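Local coordinates for protein transcriptional regulator URE2 (Saccharomyces cerevisiae, PDB 1K0D) that represses genes of nitrogen utilization by holding GATA activators in the cytoplasm, has glutathione peroxidase activity and forms a homodimer, at residues Phe123-Gly128 with Leu217-Trp222; Arg160-Val165 with Ile235-Val240. All coordinates share one frame; numbering follows the deposited sequence.

In the fold
Both contacts belong to the helical C-terminal domain of the glutathione S-transferase fold. Their segments alternate along the chain: 123-128, 160-165, 217-222, 235-240. Segments 123-128 and 160-165 lie on the consecutive helices 112-142 and 148-176. The centres of the contacts are about 13 Å apart. Contact 1 is near the middle of the chain, about 6 Å from its centre, and contact 2 lies farther out, at about 18 Å. Helix 148-176 joins them. V165 touches F219 of contact 1 and V240 of contact 2, while V161 packs on F124. The packing thus runs from beside the glutathione site to the start of helix 238-248, and both contacts also touch the second subunit.

Contact 1: Phe123-Gly128 with Leu217-Trp222; sequences FFQTSG and LAFVPW
This is a buried packing contact in which Q125 lies over the ring of F219. It sits in the core of the helical C-terminal domain of the glutathione S-transferase fold. Segment 123-128 is part of helix 112-142 and widens into a pi-type turn over 125-128. Segment 217-222 leads from helix 214-217 into a short helical turn whose hydrogen bonding is weak. The two backbones come nearest at Q125 and F219, whose CA atoms are 6.7 Å apart.

Q125 carries the contact mainly with its aliphatic part. CG extends away from the backbone N (chi1 -170°), which lays CB and CG along one face of F219. The chain then bends at chi2 and turns the amide off the ring toward A218 and W222. The amide and the F219 ring are steeply inclined, 77° between planes. Q125 CD comes 3.5 Å from A218 O, and Q125 CG is 4.0 Å from A218 CB. The amide also meets the pyrrole part of the W222 indole obliquely. F124 reaches the rim of the F219 ring, with F124 CD2 4.2 Å from F219 CZ.

H129 meets F219 edge-to-face and also packs against W222, which in turn touches P29 and N30 of the glutathione site. S127 touches bound glutathione, and its OG is hydrogen-bonded to T126 OG1 of the second subunit. Over F219, Q125 CG stands 3.6 Å from the ring centroid, as a CH-pi contact. It is only 8° off the ring normal. Beside it, Q125 CB is 3.6 Å from F219 CZ.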
ATOM      1  N   PHE B 123      -4.689  -2.712  -0.575  1.00 17.51           N
ATOM      2  CA  PHE B 123      -3.500  -2.355  -1.342  1.00 16.01           C
ATOM      3  C   PHE B 123      -3.919  -1.690  -2.658  1.00 17.19           C
ATOM      4  O   PHE B 123      -3.266  -0.760  -3.124  1.00 17.47           O
ATOM      5  CB  PHE B 123      -2.622  -3.589  -1.605  1.00 13.66           C
ATOM      6  CG  PHE B 123      -1.584  -3.836  -0.537  1.00 13.11           C
ATOM      7  CD1 PHE B 123      -1.808  -4.764   0.475  1.00 15.00           C
ATOM      8  CD2 PHE B 123      -0.388  -3.114  -0.533  1.00 12.02           C
ATOM      9  CE1 PHE B 123      -0.859  -4.978   1.481  1.00 14.21           C
ATOM     10  CE2 PHE B 123       0.572  -3.316   0.466  1.00 15.11           C
ATOM     11  CZ  PHE B 123       0.333  -4.255   1.479  1.00 14.04           C
ATOM     12  N   PHE B 124      -5.017  -2.153  -3.247  1.00 19.05           N
ATOM     13  CA  PHE B 124      -5.522  -1.554  -4.489  1.00 21.40           C
ATOM     14  C   PHE B 124      -5.873  -0.074  -4.229  1.00 22.17           C
ATOM     15  O   PHE B 124      -5.519   0.815  -5.008  1.00 21.71           O
ATOM     16  CB  PHE B 124      -6.766  -2.316  -4.962  1.00 22.02           C
ATOM     17  CG  PHE B 124      -7.418  -1.736  -6.191  1.00 22.83           C
ATOM     18  CD1 PHE B 124      -6.676  -1.491  -7.345  1.00 23.60           C
ATOM     19  CD2 PHE B 124      -8.785  -1.487  -6.212  1.00 23.09           C
ATOM     20  CE1 PHE B 124      -7.288  -1.012  -8.505  1.00 25.42           C
ATOM     21  CE2 PHE B 124      -9.412  -1.009  -7.365  1.00 23.94           C
ATOM     22  CZ  PHE B 124      -8.662  -0.770  -8.516  1.00 24.14           C
ATOM     23  N   GLN B 125      -6.543   0.187  -3.112  1.00 23.14           N
ATOM     24  CA  GLN B 125      -6.925   1.555  -2.755  1.00 24.47           C
ATOM     25  C   GLN B 125      -5.723   2.469  -2.496  1.00 24.21           C
ATOM     26  O   GLN B 125      -5.619   3.545  -3.082  1.00 25.24           O
ATOM     27  CB  GLN B 125      -7.833   1.549  -1.515  1.00 24.57           C
ATOM     28  CG  GLN B 125      -8.481   2.903  -1.199  1.00 26.19           C
ATOM     29  CD  GLN B 125      -7.543   3.873  -0.495  1.00 25.25           C
ATOM     30  OE1 GLN B 125      -7.479   5.048  -0.846  1.00 29.43           O
ATOM     31  NE2 GLN B 125      -6.825   3.388   0.508  1.00 22.68           N
ATOM     32  N   THR B 126      -4.815   2.039  -1.624  1.00 23.30           N
ATOM     33  CA  THR B 126      -3.643   2.843  -1.276  1.00 24.10           C
ATOM     34  C   THR B 126      -2.624   3.016  -2.405  1.00 24.57           C
ATOM     35  O   THR B 126      -1.960   4.054  -2.495  1.00 24.19           O
ATOM     36  CB  THR B 126      -2.891   2.242  -0.066  1.00 25.68           C
ATOM     37  OG1 THR B 126      -2.372   0.954  -0.419  1.00 26.98           O
ATOM     38  CG2 THR B 126      -3.824   2.087   1.125  1.00 25.08           C
ATOM     39  N   SER B 127      -2.510   2.005  -3.262  1.00 23.19           N
ATOM     40  CA  SER B 127      -1.543   2.032  -4.352  1.00 25.54           C
ATOM     41  C   SER B 127      -2.066   2.362  -5.748  1.00 26.20           C
ATOM     42  O   SER B 127      -1.337   2.943  -6.551  1.00 26.19           O
ATOM     43  CB  SER B 127      -0.801   0.692  -4.397  1.00 27.48           C
ATOM     44  OG  SER B 127      -0.256   0.393  -3.112  1.00 35.54           O
ATOM     45  N   GLY B 128      -3.311   2.002  -6.047  1.00 26.43           N
ATOM     46  CA  GLY B 128      -3.840   2.281  -7.374  1.00 28.49           C
ATOM     47  C   GLY B 128      -4.903   3.361  -7.472  1.00 28.02           C
ATOM     48  O   GLY B 128      -5.106   3.951  -8.529  1.00 30.92           O
ATOM     49  N   LEU B 217     -14.286   0.936   3.937  1.00 21.36           N
ATOM     50  CA  LEU B 217     -14.038   2.234   4.562  1.00 22.41           C
ATOM     51  C   LEU B 217     -12.865   3.033   3.980  1.00 23.93           C
ATOM     52  O   LEU B 217     -12.911   4.262   3.942  1.00 23.60           O
ATOM     53  CB  LEU B 217     -13.838   2.048   6.072  1.00 20.48           C
ATOM     54  CG  LEU B 217     -15.060   1.544   6.861  1.00 22.64           C
ATOM     55  CD1 LEU B 217     -14.665   1.218   8.298  1.00 21.56           C
ATOM     56  CD2 LEU B 217     -16.149   2.618   6.850  1.00 22.63           C
ATOM     57  N   ALA B 218     -11.825   2.337   3.527  1.00 21.63           N
ATOM     58  CA  ALA B 218     -10.644   2.991   2.978  1.00 22.77           C
ATOM     59  C   ALA B 218     -10.931   3.915   1.797  1.00 22.91           C
ATOM     60  O   ALA B 218     -10.186   4.862   1.566  1.00 22.68           O
ATOM     61  CB  ALA B 218      -9.602   1.937   2.564  1.00 21.65           C
ATOM     62  N   PHE B 219     -11.997   3.639   1.049  1.00 23.81           N
ATOM     63  CA  PHE B 219     -12.332   4.460  -0.124  1.00 25.72           C
ATOM     64  C   PHE B 219     -13.125   5.717   0.203  1.00 26.37           C
ATOM     65  O   PHE B 219     -13.072   6.706  -0.529  1.00 27.07           O
ATOM     66  CB  PHE B 219     -13.143   3.650  -1.144  1.00 24.52           C
ATOM     67  CG  PHE B 219     -12.352   2.590  -1.859  1.00 24.40           C
ATOM     68  CD1 PHE B 219     -12.219   1.314  -1.314  1.00 24.50           C
ATOM     69  CD2 PHE B 219     -11.741   2.869  -3.085  1.00 22.76           C
ATOM     70  CE1 PHE B 219     -11.489   0.329  -1.978  1.00 24.32           C
ATOM     71  CE2 PHE B 219     -11.006   1.892  -3.760  1.00 21.30           C
ATOM     72  CZ  PHE B 219     -10.879   0.616  -3.205  1.00 22.46           C
ATOM     73  N   VAL B 220     -13.852   5.662   1.311  1.00 28.31           N
ATOM     74  CA  VAL B 220     -14.711   6.750   1.750  1.00 30.36           C
ATOM     75  C   VAL B 220     -14.167   8.180   1.715  1.00 29.77           C
ATOM     76  O   VAL B 220     -14.791   9.060   1.130  1.00 31.71           O
ATOM     77  CB  VAL B 220     -15.271   6.446   3.165  1.00 28.99           C
ATOM     78  CG1 VAL B 220     -15.923   7.677   3.755  1.00 32.53           C
ATOM     79  CG2 VAL B 220     -16.293   5.326   3.074  1.00 29.71           C
ATOM     80  N   PRO B 221     -13.000   8.430   2.331  1.00 29.60           N
ATOM     81  CA  PRO B 221     -12.458   9.794   2.323  1.00 30.46           C
ATOM     82  C   PRO B 221     -12.203  10.349   0.931  1.00 30.98           C
ATOM     83  O   PRO B 221     -12.355  11.544   0.698  1.00 29.64           O
ATOM     84  CB  PRO B 221     -11.166   9.661   3.129  1.00 27.94           C
ATOM     85  CG  PRO B 221     -11.450   8.499   4.037  1.00 29.70           C
ATOM     86  CD  PRO B 221     -12.134   7.532   3.111  1.00 29.61           C
ATOM     87  N   TRP B 222     -11.815   9.474   0.009  1.00 33.89           N
ATOM     88  CA  TRP B 222     -11.517   9.889  -1.357  1.00 35.34           C
ATOM     89  C   TRP B 222     -12.734  10.016  -2.254  1.00 37.96           C
ATOM     90  O   TRP B 222     -12.792  10.908  -3.105  1.00 38.26           O
ATOM     91  CB  TRP B 222     -10.518   8.926  -1.983  1.00 34.41           C
ATOM     92  CG  TRP B 222      -9.216   8.899  -1.261  1.00 34.24           C
ATOM     93  CD1 TRP B 222      -8.880   8.119  -0.186  1.00 32.68           C
ATOM     94  CD2 TRP B 222      -8.080   9.722  -1.534  1.00 33.35           C
ATOM     95  NE1 TRP B 222      -7.598   8.410   0.224  1.00 31.96           N
ATOM     96  CE2 TRP B 222      -7.086   9.390  -0.586  1.00 32.38           C
ATOM     97  CE3 TRP B 222      -7.806  10.711  -2.486  1.00 33.67           C
ATOM     98  CZ2 TRP B 222      -5.832  10.014  -0.566  1.00 33.94           C
ATOM     99  CZ3 TRP B 222      -6.557  11.333  -2.467  1.00 34.75           C
ATOM    100  CH2 TRP B 222      -5.588  10.978  -1.512  1.00 34.90           C
TER

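Contact 2: Arg160-Val165 with Ile235-Val240; sequences RVYGVV and IEFPEV
Y162 and F237 meet with their rings oblique to each other, the planes 37° apart and the ring centroids separated by 5.8 Å. The close approach is made by the root of the tyrosine. Y162 CB stands over one face of F237, 3.7 Å from the ring centroid and 13° off its normal, as a CH-pi contact. F237 CG lies opposite its own carbonyl carbon (chi1 -54°), which swings the ring over to the backbone of helix 148-176. There F237 CE2 is 3.7 Å from G163 N.

V240 crosses Y162 at about a right angle. Its CG1 comes to the edge of the tyrosine ring, 4.1 Å from Y162 CE2. The other branch, V240 CG2, turns to V165 and lies 3.8 Å from V165 CG1, so the two methyls of V240 are shared between neighbours one helical turn apart.

These side chains join two helical parts of the glutathione S-transferase C-terminal domain: helix 148-176 and the start of helix 238-248. F237 is the N-cap residue of the latter. E166 accepts hydrogen bonds from the backbone N of E239 and of V240, in the first turn of that helix. A salt bridge between E239 and R173 adds a second polar tie. At the far end of the tyrosine, Y162 OH is hydrogen-bonded to N223 OD1 and to H129 NE2.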
ATOM      1  N   ARG B 160     -11.238   4.500 -14.370  1.00 25.36           N
ATOM      2  CA  ARG B 160     -11.012   3.087 -14.605  1.00 27.22           C
ATOM      3  C   ARG B 160     -11.046   2.320 -13.276  1.00 25.77           C
ATOM      4  O   ARG B 160     -11.743   1.314 -13.157  1.00 26.94           O
ATOM      5  CB  ARG B 160      -9.661   2.881 -15.296  1.00 29.28           C
ATOM      6  CG  ARG B 160      -9.298   1.419 -15.498  1.00 32.64           C
ATOM      7  CD  ARG B 160      -7.828   1.250 -15.808  1.00 34.10           C
ATOM      8  NE  ARG B 160      -7.400  -0.101 -15.483  1.00 40.27           N
ATOM      9  CZ  ARG B 160      -6.831  -0.463 -14.337  1.00 40.48           C
ATOM     10  NH1 ARG B 160      -6.595   0.425 -13.385  1.00 39.28           N
ATOM     11  NH2 ARG B 160      -6.526  -1.735 -14.134  1.00 44.20           N
ATOM     12  N   VAL B 161     -10.311   2.797 -12.274  1.00 24.94           N
ATOM     13  CA  VAL B 161     -10.295   2.096 -10.995  1.00 25.54           C
ATOM     14  C   VAL B 161     -11.668   2.130 -10.337  1.00 26.95           C
ATOM     15  O   VAL B 161     -12.053   1.175  -9.659  1.00 26.58           O
ATOM     16  CB  VAL B 161      -9.205   2.651 -10.030  1.00 26.90           C
ATOM     17  CG1 VAL B 161      -7.826   2.436 -10.643  1.00 28.47           C
ATOM     18  CG2 VAL B 161      -9.425   4.118  -9.747  1.00 28.68           C
ATOM     19  N   TYR B 162     -12.417   3.213 -10.539  1.00 26.19           N
ATOM     20  CA  TYR B 162     -13.754   3.278  -9.967  1.00 26.08           C
ATOM     21  C   TYR B 162     -14.659   2.282 -10.677  1.00 25.34           C
ATOM     22  O   TYR B 162     -15.599   1.760 -10.090  1.00 25.84           O
ATOM     23  CB  TYR B 162     -14.333   4.696 -10.047  1.00 26.54           C
ATOM     24  CG  TYR B 162     -14.076   5.483  -8.776  1.00 25.79           C
ATOM     25  CD1 TYR B 162     -12.994   6.351  -8.672  1.00 25.58           C
ATOM     26  CD2 TYR B 162     -14.875   5.296  -7.652  1.00 25.95           C
ATOM     27  CE1 TYR B 162     -12.709   7.012  -7.482  1.00 24.56           C
ATOM     28  CE2 TYR B 162     -14.600   5.951  -6.454  1.00 27.34           C
ATOM     29  CZ  TYR B 162     -13.514   6.808  -6.376  1.00 25.75           C
ATOM     30  OH  TYR B 162     -13.235   7.457  -5.191  1.00 24.45           O
ATOM     31  N   GLY B 163     -14.353   2.002 -11.939  1.00 25.80           N
ATOM     32  CA  GLY B 163     -15.137   1.034 -12.683  1.00 25.62           C
ATOM     33  C   GLY B 163     -14.907  -0.357 -12.111  1.00 26.73           C
ATOM     34  O   GLY B 163     -15.814  -1.189 -12.102  1.00 25.89           O
ATOM     35  N   VAL B 164     -13.688  -0.616 -11.634  1.00 26.54           N
ATOM     36  CA  VAL B 164     -13.360  -1.912 -11.038  1.00 26.73           C
ATOM     37  C   VAL B 164     -14.188  -2.091  -9.764  1.00 26.72           C
ATOM     38  O   VAL B 164     -14.722  -3.172  -9.499  1.00 26.30           O
ATOM     39  CB  VAL B 164     -11.855  -2.010 -10.681  1.00 27.38           C
ATOM     40  CG1 VAL B 164     -11.563  -3.327  -9.982  1.00 26.41           C
ATOM     41  CG2 VAL B 164     -11.016  -1.892 -11.944  1.00 29.03           C
ATOM     42  N   VAL B 165     -14.299  -1.029  -8.976  1.00 25.62           N
ATOM     43  CA  VAL B 165     -15.082  -1.084  -7.744  1.00 27.48           C
ATOM     44  C   VAL B 165     -16.576  -1.236  -8.063  1.00 28.45           C
ATOM     45  O   VAL B 165     -17.288  -2.022  -7.430  1.00 26.92           O
ATOM     46  CB  VAL B 165     -14.877   0.193  -6.895  1.00 26.25           C
ATOM     47  CG1 VAL B 165     -15.765   0.150  -5.668  1.00 23.20           C
ATOM     48  CG2 VAL B 165     -13.409   0.315  -6.483  1.00 26.42           C
ATOM     49  N   ILE B 235     -23.777   9.783 -10.609  1.00 37.94           N
ATOM     50  CA  ILE B 235     -24.249   9.518 -11.962  1.00 36.73           C
ATOM     51  C   ILE B 235     -23.390   8.514 -12.714  1.00 36.53           C
ATOM     52  O   ILE B 235     -23.906   7.660 -13.438  1.00 35.17           O
ATOM     53  CB  ILE B 235     -24.301  10.821 -12.781  1.00 38.63           C
ATOM     54  CG1 ILE B 235     -25.243  11.817 -12.101  1.00 38.45           C
ATOM     55  CG2 ILE B 235     -24.757  10.530 -14.209  1.00 39.22           C
ATOM     56  CD1 ILE B 235     -25.287  13.162 -12.774  1.00 41.19           C
ATOM     57  N   GLU B 236     -22.078   8.615 -12.540  1.00 35.77           N
ATOM     58  CA  GLU B 236     -21.156   7.724 -13.227  1.00 35.06           C
ATOM     59  C   GLU B 236     -21.009   6.330 -12.628  1.00 34.30           C
ATOM     60  O   GLU B 236     -20.795   5.365 -13.362  1.00 35.91           O
ATOM     61  CB  GLU B 236     -19.776   8.375 -13.309  1.00 35.81           C
ATOM     62  CG  GLU B 236     -19.689   9.521 -14.297  1.00 35.22           C
ATOM     63  CD  GLU B 236     -18.296  10.116 -14.357  1.00 35.53           C
ATOM     64  OE1 GLU B 236     -18.046  11.132 -13.675  1.00 34.90           O
ATOM     65  OE2 GLU B 236     -17.444   9.552 -15.075  1.00 37.46           O
ATOM     66  N   PHE B 237     -21.115   6.216 -11.306  1.00 32.51           N
ATOM     67  CA  PHE B 237     -20.960   4.916 -10.650  1.00 30.30           C
ATOM     68  C   PHE B 237     -22.019   4.659  -9.576  1.00 29.23           C
ATOM     69  O   PHE B 237     -21.735   4.705  -8.380  1.00 26.64           O
ATOM     70  CB  PHE B 237     -19.552   4.809 -10.044  1.00 28.86           C
ATOM     71  CG  PHE B 237     -18.446   5.080 -11.031  1.00 27.18           C
ATOM     72  CD1 PHE B 237     -17.868   6.341 -11.121  1.00 25.22           C
ATOM     73  CD2 PHE B 237     -18.012   4.084 -11.899  1.00 26.71           C
ATOM     74  CE1 PHE B 237     -16.874   6.608 -12.064  1.00 25.99           C
ATOM     75  CE2 PHE B 237     -17.020   4.341 -12.845  1.00 25.94           C
ATOM     76  CZ  PHE B 237     -16.449   5.607 -12.928  1.00 24.29           C
ATOM     77  N   PRO B 238     -23.259   4.363 -10.001  1.00 30.67           N
ATOM     78  CA  PRO B 238     -24.410   4.089  -9.132  1.00 30.75           C
ATOM     79  C   PRO B 238     -24.120   3.213  -7.909  1.00 29.91           C
ATOM     80  O   PRO B 238     -24.403   3.606  -6.778  1.00 29.71           O
ATOM     81  CB  PRO B 238     -25.407   3.437 -10.091  1.00 31.23           C
ATOM     82  CG  PRO B 238     -25.135   4.145 -11.362  1.00 30.31           C
ATOM     83  CD  PRO B 238     -23.619   4.132 -11.412  1.00 31.72           C
ATOM     84  N   GLU B 239     -23.578   2.022  -8.138  1.00 29.57           N
ATOM     85  CA  GLU B 239     -23.266   1.111  -7.037  1.00 31.08           C
ATOM     86  C   GLU B 239     -22.302   1.738  -6.019  1.00 28.91           C
ATOM     87  O   GLU B 239     -22.502   1.619  -4.808  1.00 28.21           O
ATOM     88  CB  GLU B 239     -22.669  -0.192  -7.576  1.00 32.27           C
ATOM     89  CG  GLU B 239     -23.667  -1.122  -8.253  1.00 38.09           C
ATOM     90  CD  GLU B 239     -24.713  -1.664  -7.287  1.00 40.73           C
ATOM     91  OE1 GLU B 239     -24.328  -2.184  -6.217  1.00 43.81           O
ATOM     92  OE2 GLU B 239     -25.919  -1.577  -7.600  1.00 43.48           O
ATOM     93  N   VAL B 240     -21.257   2.396  -6.507  1.00 27.41           N
ATOM     94  CA  VAL B 240     -20.293   3.034  -5.612  1.00 27.76           C
ATOM     95  C   VAL B 240     -21.017   4.106  -4.817  1.00 28.51           C
ATOM     96  O   VAL B 240     -20.691   4.366  -3.660  1.00 29.49           O
ATOM     97  CB  VAL B 240     -19.126   3.690  -6.395  1.00 25.84           C
ATOM     98  CG1 VAL B 240     -18.264   4.519  -5.455  1.00 25.29           C
ATOM     99  CG2 VAL B 240     -18.279   2.614  -7.055  1.00 25.41           C
TER